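Local coordinates for oxalate--CoA ligase (Arabidopsis thaliana, PDB 5IE2), which belongs to the ANL superfamily of AMP-binding enzymes, with a large N-terminal part and a smaller C-terminal domain, and holds a bound ATP, at residues R21-S26 against N65-V70; H33-D38 against A131-A136; P423-A428 against K476-F481; A472-N477 against K482-V487; A84-A89 against E93-Y98. One frame throughout, in Å; residues are numbered along the deposited sequence.

Contact 1. Residues R21-S26 against N65-V70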
# COMPACT_ATOMS: atom_id res chain seq x y z
N ARG A 21 -2.68 -24.03 4.06
CA ARG A 21 -2.49 -23.30 2.82
C ARG A 21 -1.80 -21.94 3.09
O ARG A 21 -2.15 -21.24 4.06
CB ARG A 21 -3.86 -23.08 2.14
CG ARG A 21 -3.76 -22.50 0.71
CD ARG A 21 -5.10 -22.69 -0.04
NE ARG A 21 -6.14 -21.92 0.62
CZ ARG A 21 -6.40 -20.64 0.34
NH1 ARG A 21 -5.68 -19.97 -0.58
NH2 ARG A 21 -7.39 -20.04 0.97
N ALA A 22 -0.84 -21.61 2.21
CA ALA A 22 -0.15 -20.33 2.26
C ALA A 22 -0.51 -19.44 1.07
O ALA A 22 -0.81 -18.26 1.26
CB ALA A 22 1.38 -20.56 2.29
N LEU A 23 -0.43 -19.97 -0.15
CA LEU A 23 -0.47 -19.14 -1.36
C LEU A 23 -1.15 -19.90 -2.50
O LEU A 23 -0.70 -21.00 -2.87
CB LEU A 23 0.97 -18.74 -1.78
CG LEU A 23 1.07 -17.76 -2.97
CD1 LEU A 23 0.51 -16.44 -2.56
CD2 LEU A 23 2.58 -17.55 -3.32
N SER A 24 -2.22 -19.32 -3.03
CA SER A 24 -2.93 -19.89 -4.18
C SER A 24 -2.90 -18.91 -5.30
O SER A 24 -2.75 -17.70 -5.08
CB SER A 24 -4.40 -20.21 -3.84
OG SER A 24 -4.48 -21.21 -2.86
N VAL A 25 -2.93 -19.45 -6.52
CA VAL A 25 -3.21 -18.66 -7.72
C VAL A 25 -4.53 -19.20 -8.21
O VAL A 25 -4.64 -20.42 -8.41
CB VAL A 25 -2.11 -18.81 -8.78
CG1 VAL A 25 -2.55 -18.15 -10.10
CG2 VAL A 25 -0.78 -18.26 -8.25
N SER A 26 -5.55 -18.34 -8.25
CA SER A 26 -6.92 -18.78 -8.54
C SER A 26 -6.95 -19.72 -9.77
O SER A 26 -6.48 -19.38 -10.86
CB SER A 26 -7.84 -17.59 -8.80
OG SER A 26 -9.18 -18.04 -9.07
N ASN A 65 1.23 -9.73 -10.26
CA ASN A 65 1.04 -10.36 -8.94
C ASN A 65 0.96 -11.86 -9.11
O ASN A 65 -0.14 -12.43 -9.25
CB ASN A 65 -0.23 -9.85 -8.23
CG ASN A 65 -0.06 -8.44 -7.66
OD1 ASN A 65 1.05 -7.87 -7.67
ND2 ASN A 65 -1.17 -7.86 -7.16
N THR A 66 2.13 -12.51 -9.08
CA THR A 66 2.19 -13.93 -9.43
C THR A 66 2.94 -14.74 -8.39
O THR A 66 3.63 -14.18 -7.54
CB THR A 66 2.91 -14.14 -10.76
OG1 THR A 66 4.26 -13.71 -10.62
CG2 THR A 66 2.27 -13.30 -11.87
N VAL A 67 2.81 -16.05 -8.47
CA VAL A 67 3.46 -16.89 -7.47
C VAL A 67 4.98 -16.77 -7.55
O VAL A 67 5.68 -16.83 -6.49
CB VAL A 67 2.98 -18.37 -7.65
CG1 VAL A 67 3.43 -18.92 -9.04
CG2 VAL A 67 3.44 -19.26 -6.50
N GLU A 68 5.52 -16.59 -8.76
CA GLU A 68 6.98 -16.42 -8.89
C GLU A 68 7.44 -15.12 -8.25
O GLU A 68 8.53 -15.07 -7.65
CB GLU A 68 7.43 -16.43 -10.37
CG GLU A 68 7.26 -17.82 -11.02
CD GLU A 68 5.89 -17.99 -11.74
OE1 GLU A 68 4.97 -17.13 -11.58
OE2 GLU A 68 5.72 -19.03 -12.44
N PHE A 69 6.64 -14.08 -8.37
CA PHE A 69 7.05 -12.86 -7.65
C PHE A 69 7.16 -13.13 -6.13
O PHE A 69 8.13 -12.69 -5.50
CB PHE A 69 6.08 -11.70 -7.88
CG PHE A 69 6.39 -10.50 -6.95
CD1 PHE A 69 7.41 -9.62 -7.26
CD2 PHE A 69 5.74 -10.38 -5.73
CE1 PHE A 69 7.71 -8.50 -6.40
CE2 PHE A 69 6.03 -9.31 -4.83
CZ PHE A 69 7.03 -8.38 -5.17
N VAL A 70 6.17 -13.81 -5.55
CA VAL A 70 6.21 -14.07 -4.10
C VAL A 70 7.44 -14.88 -3.71
O VAL A 70 8.20 -14.53 -2.77
CB VAL A 70 4.94 -14.80 -3.61
CG1 VAL A 70 5.05 -15.15 -2.11
CG2 VAL A 70 3.69 -13.91 -3.85
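Leu23 meets Val67 and Val70 across a buried apolar interface. Its CB is directed at the helix, and chi1 of -175° swings the branch opposite the backbone N, out toward the two valines. CB and CG carry the branch across the gap. At the tip, CD1 comes no nearer than 4.3 Å to Val70 CG2, so CD2 makes the main contact. Leu23 CD2 lies 3.6 Å from Val70 CB and nearly as close to both Val70 methyls. These two side chains meet tip to tip. The same methyl also touches the previous helical turn, with Leu23 CD2 3.7 Å from Val67 CG2.

Strand 21-25 runs between strands 29-32 and 231-234 of a mixed sheet, and helix 67-78 packs on one side of it. Two residues of this strand, Ala22 and Leu23, stand opposite the single Leu31 of strand 29-32: a classic bulge. The CB of Ser24 is directed away from the helix, and Arg21 NH1 donates to Ser24 OG at 2.9 Å.

Val25 comes next on the helix-facing side of the strand. Val25 CG2 lies 3.8 Å from Val67 CB, and the two valines cross at about a right angle. Val67 also touches Phe29 and Leu31. Thr66 is the N-cap of the helix: its OG1 accepts from Phe69 N at 3.3 Å, with an N-H...O angle of 161°.

Contact 2. Residues H33-D38 against A131-A136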
# COMPACT_ATOMS: atom_id res chain seq x y z
N HIS A 33 2.37 -23.84 3.52
CA HIS A 33 3.49 -23.12 4.13
C HIS A 33 4.79 -23.91 4.02
O HIS A 33 5.82 -23.32 3.75
CB HIS A 33 3.17 -22.75 5.60
CG HIS A 33 2.27 -21.54 5.69
ND1 HIS A 33 2.77 -20.26 5.61
CD2 HIS A 33 0.92 -21.42 5.75
CE1 HIS A 33 1.78 -19.40 5.64
NE2 HIS A 33 0.64 -20.07 5.75
N ALA A 34 4.77 -25.23 4.23
CA ALA A 34 6.03 -25.96 4.12
C ALA A 34 6.57 -25.99 2.70
O ALA A 34 7.78 -25.88 2.45
CB ALA A 34 5.91 -27.45 4.68
N ARG A 35 5.65 -26.15 1.74
CA ARG A 35 6.08 -26.20 0.36
C ARG A 35 6.67 -24.84 -0.06
O ARG A 35 7.69 -24.75 -0.75
CB ARG A 35 4.88 -26.57 -0.51
CG ARG A 35 5.14 -26.37 -1.97
CD ARG A 35 6.19 -27.36 -2.58
NE ARG A 35 6.14 -27.21 -4.06
CZ ARG A 35 7.07 -27.67 -4.90
NH1 ARG A 35 8.12 -28.35 -4.41
NH2 ARG A 35 6.95 -27.46 -6.22
N LEU A 36 5.97 -23.78 0.32
CA LEU A 36 6.42 -22.43 -0.06
C LEU A 36 7.78 -22.15 0.58
O LEU A 36 8.71 -21.63 -0.06
CB LEU A 36 5.36 -21.42 0.37
CG LEU A 36 5.76 -19.94 0.24
CD1 LEU A 36 6.13 -19.64 -1.20
CD2 LEU A 36 4.61 -19.01 0.77
N HIS A 37 7.88 -22.50 1.86
CA HIS A 37 9.15 -22.33 2.56
C HIS A 37 10.31 -23.02 1.85
O HIS A 37 11.41 -22.46 1.68
CB HIS A 37 9.01 -22.83 4.01
CG HIS A 37 10.29 -22.81 4.77
ND1 HIS A 37 10.78 -21.66 5.37
CD2 HIS A 37 11.23 -23.77 4.96
CE1 HIS A 37 11.96 -21.94 5.93
NE2 HIS A 37 12.24 -23.21 5.71
N ASP A 38 10.10 -24.27 1.43
CA ASP A 38 11.17 -24.95 0.74
C ASP A 38 11.46 -24.42 -0.65
O ASP A 38 12.62 -24.43 -1.05
CB ASP A 38 10.89 -26.45 0.69
CG ASP A 38 11.12 -27.11 2.06
OD1 ASP A 38 11.79 -26.50 2.96
OD2 ASP A 38 10.60 -28.25 2.25
N ALA A 131 12.28 -16.53 -13.89
CA ALA A 131 11.80 -17.45 -12.85
C ALA A 131 10.46 -18.06 -13.24
O ALA A 131 9.52 -17.32 -13.61
CB ALA A 131 11.69 -16.68 -11.48
N THR A 132 10.34 -19.39 -13.13
CA THR A 132 9.11 -20.09 -13.50
C THR A 132 8.77 -21.23 -12.55
O THR A 132 9.63 -22.06 -12.28
CB THR A 132 9.19 -20.72 -14.90
OG1 THR A 132 9.73 -19.78 -15.81
CG2 THR A 132 7.80 -21.13 -15.35
N LEU A 133 7.55 -21.27 -12.03
CA LEU A 133 7.07 -22.41 -11.23
C LEU A 133 6.28 -23.34 -12.10
O LEU A 133 5.30 -22.93 -12.72
CB LEU A 133 6.20 -21.95 -10.06
CG LEU A 133 5.83 -23.06 -9.03
CD1 LEU A 133 7.05 -23.55 -8.26
CD2 LEU A 133 4.77 -22.53 -8.02
N LEU A 134 6.66 -24.61 -12.12
CA LEU A 134 6.03 -25.54 -13.05
C LEU A 134 4.89 -26.37 -12.45
O LEU A 134 3.72 -26.25 -12.85
CB LEU A 134 7.10 -26.46 -13.65
CG LEU A 134 8.02 -25.69 -14.61
CD1 LEU A 134 9.11 -26.60 -15.10
CD2 LEU A 134 7.21 -25.14 -15.77
N ASP A 135 5.25 -27.28 -11.56
CA ASP A 135 4.28 -28.19 -10.97
C ASP A 135 4.78 -28.49 -9.57
O ASP A 135 5.89 -28.08 -9.20
CB ASP A 135 4.17 -29.48 -11.77
CG ASP A 135 5.49 -30.24 -11.85
OD1 ASP A 135 6.23 -30.02 -12.82
OD2 ASP A 135 5.83 -31.05 -10.95
N ALA A 136 3.99 -29.21 -8.80
CA ALA A 136 4.32 -29.42 -7.38
C ALA A 136 5.44 -30.42 -7.15
O ALA A 136 5.82 -30.69 -6.00
CB ALA A 136 3.05 -29.87 -6.64
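This is a polar contact near the surface, where Arg35 of helix 33-50 meets the backbone of Asp135 and Ala136. The latter two lie in the loop that follows strand 127-132. The arginine chain leaves the helix with chi1 at 168°, and a bend at chi2 (68°) turns it toward the loop. Ala136 O sits over one face of the Arg35 guanidinium, 3.3 Å above its plane and offset toward the rim. Asp135 O approaches from another direction, at the edge and near the plane, 3.2 Å from Arg35 NH2. Neither carbonyl has the angle for a hydrogen bond. The bond that NH2 does make in this loop goes to Ser138 O. Leu133 CD1 lies obliquely to the guanidinium, 4.4 Å from Arg35 NH2, a distant touch. Leu133 also packs on Val67, and its backbone N bonds to Glu68 OE2.

The Asp135 carboxylate does not pair with the arginine. Asp135 OD2 stays 6.0 Å from Arg35 NH2 and accepts from Gly137 N instead. Three backbone oxygens of the loop thus lie close to the guanidinium. Their partial negative charge probably steadies the cation without a salt bridge to this segment.

Contact 3. Residues P423-A428 against K476-F481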
# COMPACT_ATOMS: atom_id res chain seq x y z
N PRO A 423 -8.69 19.56 1.78
CA PRO A 423 -9.26 18.91 0.61
C PRO A 423 -9.92 17.55 0.94
O PRO A 423 -10.89 17.18 0.29
CB PRO A 423 -8.04 18.68 -0.31
CG PRO A 423 -7.04 19.67 0.14
CD PRO A 423 -7.26 19.88 1.62
N ILE A 424 -9.39 16.86 1.94
CA ILE A 424 -10.01 15.61 2.45
C ILE A 424 -11.49 15.83 2.83
O ILE A 424 -12.40 15.07 2.44
CB ILE A 424 -9.23 15.10 3.72
CG1 ILE A 424 -7.89 14.52 3.28
CG2 ILE A 424 -10.04 14.04 4.53
CD1 ILE A 424 -7.09 13.94 4.45
N GLU A 425 -11.70 16.89 3.62
CA GLU A 425 -13.04 17.21 4.13
C GLU A 425 -14.01 17.48 2.96
O GLU A 425 -15.20 17.00 2.90
CB GLU A 425 -13.00 18.43 5.07
CG GLU A 425 -14.36 18.77 5.66
CD GLU A 425 -14.41 20.04 6.54
OE1 GLU A 425 -13.43 20.81 6.59
OE2 GLU A 425 -15.48 20.27 7.16
N VAL A 426 -13.53 18.30 2.03
CA VAL A 426 -14.39 18.69 0.90
C VAL A 426 -14.67 17.47 -0.01
O VAL A 426 -15.82 17.28 -0.42
CB VAL A 426 -13.78 19.85 0.09
CG1 VAL A 426 -14.64 20.20 -1.12
CG2 VAL A 426 -13.63 21.07 0.95
N ASP A 427 -13.65 16.62 -0.27
CA ASP A 427 -13.86 15.38 -1.05
C ASP A 427 -14.98 14.53 -0.48
O ASP A 427 -15.81 13.92 -1.22
CB ASP A 427 -12.62 14.45 -1.07
CG ASP A 427 -11.45 14.97 -1.87
OD1 ASP A 427 -11.58 16.00 -2.55
OD2 ASP A 427 -10.36 14.32 -1.84
N ALA A 428 -14.93 14.41 0.85
CA ALA A 428 -15.92 13.58 1.53
C ALA A 428 -17.32 14.16 1.26
O ALA A 428 -18.28 13.41 1.08
CB ALA A 428 -15.63 13.52 3.04
N LYS A 476 -24.67 23.76 1.04
CA LYS A 476 -25.54 23.30 2.12
C LYS A 476 -24.82 22.44 3.18
O LYS A 476 -25.36 22.17 4.24
CB LYS A 476 -26.75 22.58 1.51
CG LYS A 476 -27.86 23.62 1.20
CD LYS A 476 -28.98 23.12 0.27
CE LYS A 476 -30.10 24.19 0.12
NZ LYS A 476 -30.61 24.74 1.42
N ASN A 477 -23.56 22.09 2.94
CA ASN A 477 -22.86 21.10 3.73
C ASN A 477 -21.50 21.57 4.17
O ASN A 477 -20.79 20.80 4.82
CB ASN A 477 -22.71 19.80 2.94
CG ASN A 477 -24.05 19.09 2.77
OD1 ASN A 477 -24.55 18.49 3.73
ND2 ASN A 477 -24.66 19.20 1.59
N LEU A 478 -21.12 22.80 3.85
CA LEU A 478 -19.77 23.31 4.21
C LEU A 478 -19.88 24.80 4.53
O LEU A 478 -20.73 25.45 3.95
CB LEU A 478 -18.78 23.10 3.04
CG LEU A 478 -18.38 21.69 2.68
CD1 LEU A 478 -17.77 21.64 1.32
CD2 LEU A 478 -17.32 21.24 3.70
N ALA A 479 -19.06 25.33 5.44
CA ALA A 479 -18.92 26.78 5.62
C ALA A 479 -18.60 27.39 4.25
O ALA A 479 -17.83 26.80 3.50
CB ALA A 479 -17.78 27.09 6.64
N ALA A 480 -19.10 28.60 3.98
CA ALA A 480 -19.05 29.15 2.61
C ALA A 480 -17.61 29.21 2.09
O ALA A 480 -17.37 28.92 0.93
CB ALA A 480 -19.72 30.50 2.55
N PHE A 481 -16.63 29.53 2.95
CA PHE A 481 -15.26 29.72 2.46
C PHE A 481 -14.65 28.43 1.92
O PHE A 481 -13.68 28.48 1.15
CB PHE A 481 -14.35 30.34 3.53
CG PHE A 481 -13.83 29.37 4.56
CD1 PHE A 481 -12.60 28.74 4.38
CD2 PHE A 481 -14.54 29.14 5.72
CE1 PHE A 481 -12.08 27.84 5.35
CE2 PHE A 481 -14.03 28.26 6.71
CZ PHE A 481 -12.79 27.60 6.52
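The contact belongs to the C-terminal domain of the AMP-binding fold, where Leu478 packs against Glu425 and Val426 at the start of helix 423-430. Leu478 comes before a short 3-10 turn, and its CB is directed at the helix. With chi1 at -68° the branch at CG is carried on toward helix 423-430, and its two methyls take different partners. Leu478 CD1 lies 4.2 Å from Val426 CG2, a loose apolar touch in which the side chains cross at about a right angle. Leu478 CD2 lies 4.0 Å from Glu425 OE2.

Glu425 has an extended side chain, and it and the leucine run antiparallel alongside each other. Its carboxylate is held elsewhere, since OE1 forms a salt bridge with Lys482 NZ. OE2 of the same carboxylate runs beside the leucine methyl; the lysine probably offsets its charge. The side chain of Glu425 is about 11 Å from the bound ATP.

Around this pair, Val429 in the next turn of the same helix also touches Leu478. Val426 is buried further by Ile421 of strand 419-421 and by Pro484. Phe481 lies over the neighbouring strands, on Glu419, Ile421 and Arg416.

Contact 4. Residues A472-N477 against K482-V487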
# COMPACT_ATOMS: atom_id res chain seq x y z
N ALA A 472 -24.12 24.36 -5.18
CA ALA A 472 -25.26 24.56 -4.28
C ALA A 472 -25.29 23.49 -3.16
O ALA A 472 -25.53 23.78 -1.94
CB ALA A 472 -26.58 24.54 -5.09
N PHE A 473 -25.04 22.25 -3.60
CA PHE A 473 -25.01 21.14 -2.68
C PHE A 473 -23.89 21.35 -1.63
O PHE A 473 -24.09 21.17 -0.43
CB PHE A 473 -24.81 19.84 -3.46
CG PHE A 473 -24.75 18.62 -2.59
CD1 PHE A 473 -25.92 17.96 -2.19
CD2 PHE A 473 -23.52 18.13 -2.15
CE1 PHE A 473 -25.84 16.80 -1.39
CE2 PHE A 473 -23.45 17.03 -1.34
CZ PHE A 473 -24.60 16.35 -0.97
N CYS A 474 -22.70 21.70 -2.10
CA CYS A 474 -21.58 22.01 -1.20
C CYS A 474 -21.93 23.13 -0.24
O CYS A 474 -21.57 23.05 0.92
CB CYS A 474 -20.33 22.40 -1.99
SG CYS A 474 -19.56 20.98 -2.81
N LYS A 475 -22.64 24.15 -0.70
CA LYS A 475 -22.99 25.28 0.17
C LYS A 475 -23.93 24.85 1.27
O LYS A 475 -24.00 25.51 2.32
CB LYS A 475 -23.63 26.44 -0.62
CG LYS A 475 -22.64 27.22 -1.48
CD LYS A 475 -23.41 28.05 -2.53
CE LYS A 475 -22.55 29.12 -3.23
NZ LYS A 475 -23.31 29.79 -4.34
N LYS A 476 -24.67 23.76 1.04
CA LYS A 476 -25.54 23.30 2.12
C LYS A 476 -24.82 22.44 3.18
O LYS A 476 -25.36 22.17 4.24
CB LYS A 476 -26.75 22.58 1.51
CG LYS A 476 -27.86 23.62 1.20
CD LYS A 476 -28.98 23.12 0.27
CE LYS A 476 -30.10 24.19 0.12
NZ LYS A 476 -30.61 24.74 1.42
N ASN A 477 -23.56 22.09 2.94
CA ASN A 477 -22.86 21.10 3.73
C ASN A 477 -21.50 21.57 4.17
O ASN A 477 -20.79 20.80 4.82
CB ASN A 477 -22.71 19.80 2.94
CG ASN A 477 -24.05 19.09 2.77
OD1 ASN A 477 -24.55 18.49 3.73
ND2 ASN A 477 -24.66 19.20 1.59
N LYS A 482 -15.21 27.27 2.28
CA LYS A 482 -14.67 25.98 1.87
C LYS A 482 -15.22 25.48 0.52
O LYS A 482 -14.74 24.50 -0.04
CB LYS A 482 -14.95 24.90 2.92
CG LYS A 482 -14.43 25.22 4.31
CD LYS A 482 -14.77 24.05 5.27
CE LYS A 482 -14.30 24.37 6.68
NZ LYS A 482 -14.76 23.25 7.52
N VAL A 483 -16.23 26.18 0.02
CA VAL A 483 -16.94 25.72 -1.18
C VAL A 483 -16.10 25.90 -2.46
O VAL A 483 -15.66 27.02 -2.70
CB VAL A 483 -18.26 26.49 -1.33
CG1 VAL A 483 -19.07 25.98 -2.55
CG2 VAL A 483 -19.07 26.33 -0.08
N PRO A 484 -15.90 24.84 -3.26
CA PRO A 484 -15.12 24.98 -4.50
C PRO A 484 -15.69 26.12 -5.39
O PRO A 484 -16.90 26.21 -5.63
CB PRO A 484 -15.27 23.61 -5.19
CG PRO A 484 -15.54 22.63 -4.03
CD PRO A 484 -16.34 23.45 -3.01
N LYS A 485 -14.82 27.01 -5.81
CA LYS A 485 -15.26 28.15 -6.61
C LYS A 485 -15.51 27.71 -8.07
O LYS A 485 -16.33 28.31 -8.79
CB LYS A 485 -14.22 29.28 -6.56
CG LYS A 485 -14.75 30.65 -7.01
CD LYS A 485 -15.85 31.12 -6.06
CE LYS A 485 -16.68 32.27 -6.60
NZ LYS A 485 -18.03 32.29 -5.95
N ARG A 486 -14.81 26.65 -8.48
CA ARG A 486 -15.02 26.06 -9.79
C ARG A 486 -15.14 24.54 -9.66
O ARG A 486 -14.44 23.92 -8.84
CB ARG A 486 -13.87 26.44 -10.72
CG ARG A 486 -13.96 27.91 -11.19
CD ARG A 486 -12.79 28.28 -12.08
NE ARG A 486 -13.13 28.10 -13.49
CZ ARG A 486 -12.24 28.03 -14.48
NH1 ARG A 486 -10.93 28.09 -14.21
NH2 ARG A 486 -12.66 27.87 -15.73
N VAL A 487 -16.06 23.98 -10.46
CA VAL A 487 -16.30 22.53 -10.54
C VAL A 487 -16.06 22.05 -11.97
O VAL A 487 -16.80 22.46 -12.88
CB VAL A 487 -17.76 22.17 -10.13
CG1 VAL A 487 -18.06 20.65 -10.33
CG2 VAL A 487 -18.08 22.67 -8.72
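Val483, with chi1 at -177°, turns its CG1 to Cys474 CB, and Cys474, with chi1 at -73°, swings its SG toward Pro484. The two methyls of the valine spread over Cys474 and Lys475 of helix 467-477. Val483 CG1 rests 3.8 Å from Cys474 CB. Val483 CG1 and CG2 each lie 3.9 Å from Lys475 CG, and the lysine and valine side chains cross at about a right angle. Only the first carbons of the lysine take part here. Its chain then extends toward solvent, where Lys475 NZ stays 6.1 Å from Lys485 NZ, a separation of like charges.

The sulfur of the cysteine reaches the proline that follows the valine. Cys474 SG lies 4.1 Å from Pro484 CD, the ring carbon next to the proline nitrogen.

Asn477 ND2 donates back to Phe473 O, four residues earlier, at 2.9 Å. The donor is tilted from the carbonyl plane. Asn477 ND2 also lies 3.7 Å above the ring of Phe473, over its centre.

The contact folds the loop that leads to strand 487-489 back on helix 467-477. Helix 423-430 lies beside it, with Leu430 on Cys474 and Val429 on Phe473. On another side Pro484 and Val487 pack on Cys455 of strand 450-459.

Contact 5. Residues A84-A89 against E93-Y98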
# COMPACT_ATOMS: atom_id res chain seq x y z
N ALA A 84 14.11 -5.09 -4.78
CA ALA A 84 13.66 -3.81 -5.32
C ALA A 84 12.55 -4.11 -6.35
O ALA A 84 12.84 -4.20 -7.56
CB ALA A 84 14.83 -3.05 -5.95
N PRO A 85 11.32 -4.28 -5.88
CA PRO A 85 10.17 -4.52 -6.80
C PRO A 85 9.90 -3.25 -7.61
O PRO A 85 9.94 -2.14 -7.07
CB PRO A 85 9.03 -4.87 -5.86
CG PRO A 85 9.48 -4.50 -4.47
CD PRO A 85 10.94 -4.32 -4.46
N LEU A 86 9.64 -3.41 -8.90
CA LEU A 86 9.43 -2.27 -9.79
C LEU A 86 8.14 -2.49 -10.59
O LEU A 86 7.81 -3.63 -10.96
CB LEU A 86 10.62 -2.10 -10.76
CG LEU A 86 11.96 -1.75 -10.07
CD1 LEU A 86 13.05 -1.70 -11.13
CD2 LEU A 86 11.87 -0.41 -9.33
N ASN A 87 7.40 -1.41 -10.81
CA ASN A 87 6.18 -1.39 -11.62
C ASN A 87 6.44 -1.96 -13.01
O ASN A 87 7.24 -1.39 -13.72
CB ASN A 87 5.70 0.08 -11.73
CG ASN A 87 4.33 0.22 -12.42
OD1 ASN A 87 3.85 -0.69 -13.08
ND2 ASN A 87 3.70 1.39 -12.25
N ALA A 88 5.75 -3.02 -13.41
CA ALA A 88 6.02 -3.63 -14.71
C ALA A 88 5.70 -2.69 -15.86
O ALA A 88 6.16 -2.93 -16.99
CB ALA A 88 5.21 -4.95 -14.87
N ALA A 89 4.94 -1.62 -15.58
CA ALA A 89 4.46 -0.73 -16.66
C ALA A 89 5.43 0.41 -16.96
O ALA A 89 5.15 1.27 -17.81
CB ALA A 89 3.09 -0.17 -16.29
N GLU A 93 13.12 3.98 -20.18
CA GLU A 93 13.85 5.09 -19.56
C GLU A 93 13.66 5.12 -18.04
O GLU A 93 14.61 5.39 -17.26
CB GLU A 93 13.40 6.46 -20.17
CG GLU A 93 13.38 6.51 -21.74
CD GLU A 93 12.37 5.55 -22.41
OE1 GLU A 93 11.28 5.35 -21.87
OE2 GLU A 93 12.66 4.99 -23.48
N GLU A 94 12.42 4.87 -17.64
CA GLU A 94 12.09 4.78 -16.20
C GLU A 94 12.83 3.62 -15.57
O GLU A 94 13.45 3.76 -14.51
CB GLU A 94 10.60 4.65 -15.99
CG GLU A 94 9.84 5.93 -16.44
CD GLU A 94 8.33 5.79 -16.40
OE1 GLU A 94 7.77 4.81 -16.94
OE2 GLU A 94 7.68 6.64 -15.77
N PHE A 95 12.77 2.46 -16.21
CA PHE A 95 13.51 1.30 -15.69
C PHE A 95 15.00 1.57 -15.58
O PHE A 95 15.62 1.17 -14.59
CB PHE A 95 13.30 0.07 -16.55
CG PHE A 95 12.07 -0.73 -16.21
CD1 PHE A 95 11.92 -1.32 -14.95
CD2 PHE A 95 11.07 -0.95 -17.18
CE1 PHE A 95 10.78 -2.11 -14.65
CE2 PHE A 95 9.96 -1.74 -16.89
CZ PHE A 95 9.80 -2.30 -15.61
N GLU A 96 15.57 2.25 -16.55
CA GLU A 96 17.00 2.54 -16.49
C GLU A 96 17.28 3.41 -15.28
O GLU A 96 18.25 3.15 -14.52
CB GLU A 96 17.50 3.20 -17.78
CG GLU A 96 18.93 3.68 -17.63
CD GLU A 96 19.54 4.29 -18.90
OE1 GLU A 96 18.96 4.11 -20.00
OE2 GLU A 96 20.60 4.94 -18.77
N PHE A 97 16.43 4.41 -15.07
CA PHE A 97 16.60 5.25 -13.89
C PHE A 97 16.50 4.47 -12.56
O PHE A 97 17.34 4.66 -11.68
CB PHE A 97 15.58 6.39 -13.85
CG PHE A 97 15.69 7.24 -12.60
CD1 PHE A 97 16.61 8.27 -12.54
CD2 PHE A 97 14.91 6.96 -11.48
CE1 PHE A 97 16.74 9.04 -11.38
CE2 PHE A 97 15.05 7.71 -10.31
CZ PHE A 97 15.97 8.76 -10.27
N TYR A 98 15.46 3.64 -12.40
CA TYR A 98 15.26 2.99 -11.12
C TYR A 98 16.26 1.86 -10.89
O TYR A 98 16.64 1.59 -9.75
CB TYR A 98 13.80 2.45 -11.03
CG TYR A 98 12.83 3.60 -10.83
CD1 TYR A 98 12.91 4.39 -9.69
CD2 TYR A 98 11.85 3.91 -11.79
CE1 TYR A 98 12.07 5.48 -9.50
CE2 TYR A 98 10.99 5.00 -11.61
CZ TYR A 98 11.10 5.78 -10.44
OH TYR A 98 10.28 6.87 -10.21
O HOH W 1 5.18 4.49 -17.34
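Phe95 and Tyr98 of helix 92-101 receive Leu86 and the backbone that follows it. Leu86 lies beside Phe95, the two side chains pointing opposite ways, and Leu86 CB is 3.9 Å from Phe95 CE1, at the edge of the ring. Further along the leucine, Leu86 CD2 lies 3.8 Å from Tyr98 CB. The far end of the phenylalanine meets backbone oxygens: Phe95 CZ is 3.3 Å from Asn87 O and 3.9 Å from Ala88 O. Ala88 O comes in near the ring plane, at the edge. A chi1 of -86° brings the ring over to this loop.

The arrangement begins a beta-alpha-beta crossover. Strand 82-85, at one edge of a mixed five-stranded sheet, leads through this loop and helix 92-101 into the parallel strand 104-110. The two strands are not neighbours; strand 58-61 lies between them.

The loop is shaped by an Asx turn. Asn87 OD1 accepts from Ala89 N at 2.9 Å; the bond is nearly straight at 162°, although the donor stands well above the carbonyl plane. A water molecule links Ala89 to the helix. It donates to Ala89 O at 3.3 Å and to Glu94 OE1 at 2.6 Å, and that same carboxylate oxygen also accepts from Thr91 N.

In the next shell, Tyr90 stacks on Tyr98 and meets Phe95 edge-to-face. His169 also meets Tyr98 edge-to-face, and the side chain of Tyr98 is about 9 Å from the bound ATP. Pro116, Ala117 and Ala120 of helix 115-123 cover Phe95 further.

Contacts 1, 2 and 5 belong to the N-terminal part, and contacts 3 and 4 to the C-terminal domain. Contacts 1 and 2 touch, with centres 9 Å apart, and their segments alternate along the chain. Contact 5 follows contact 1 at a centre distance of 22 Å and falls between the two segments of contact 2. Phe69 touches Pro85 there, and helix 67-78 leads into strand 82-85. Contacts 2 and 5 reach the same five-stranded sheet. Contacts 3 and 4 come last and share helix 467-477, with centres 7 Å apart. They lie across the chain's centre from contacts 1 and 2, with centres 43 to 55 Å apart, so the two groups belong to different parts of the enzyme.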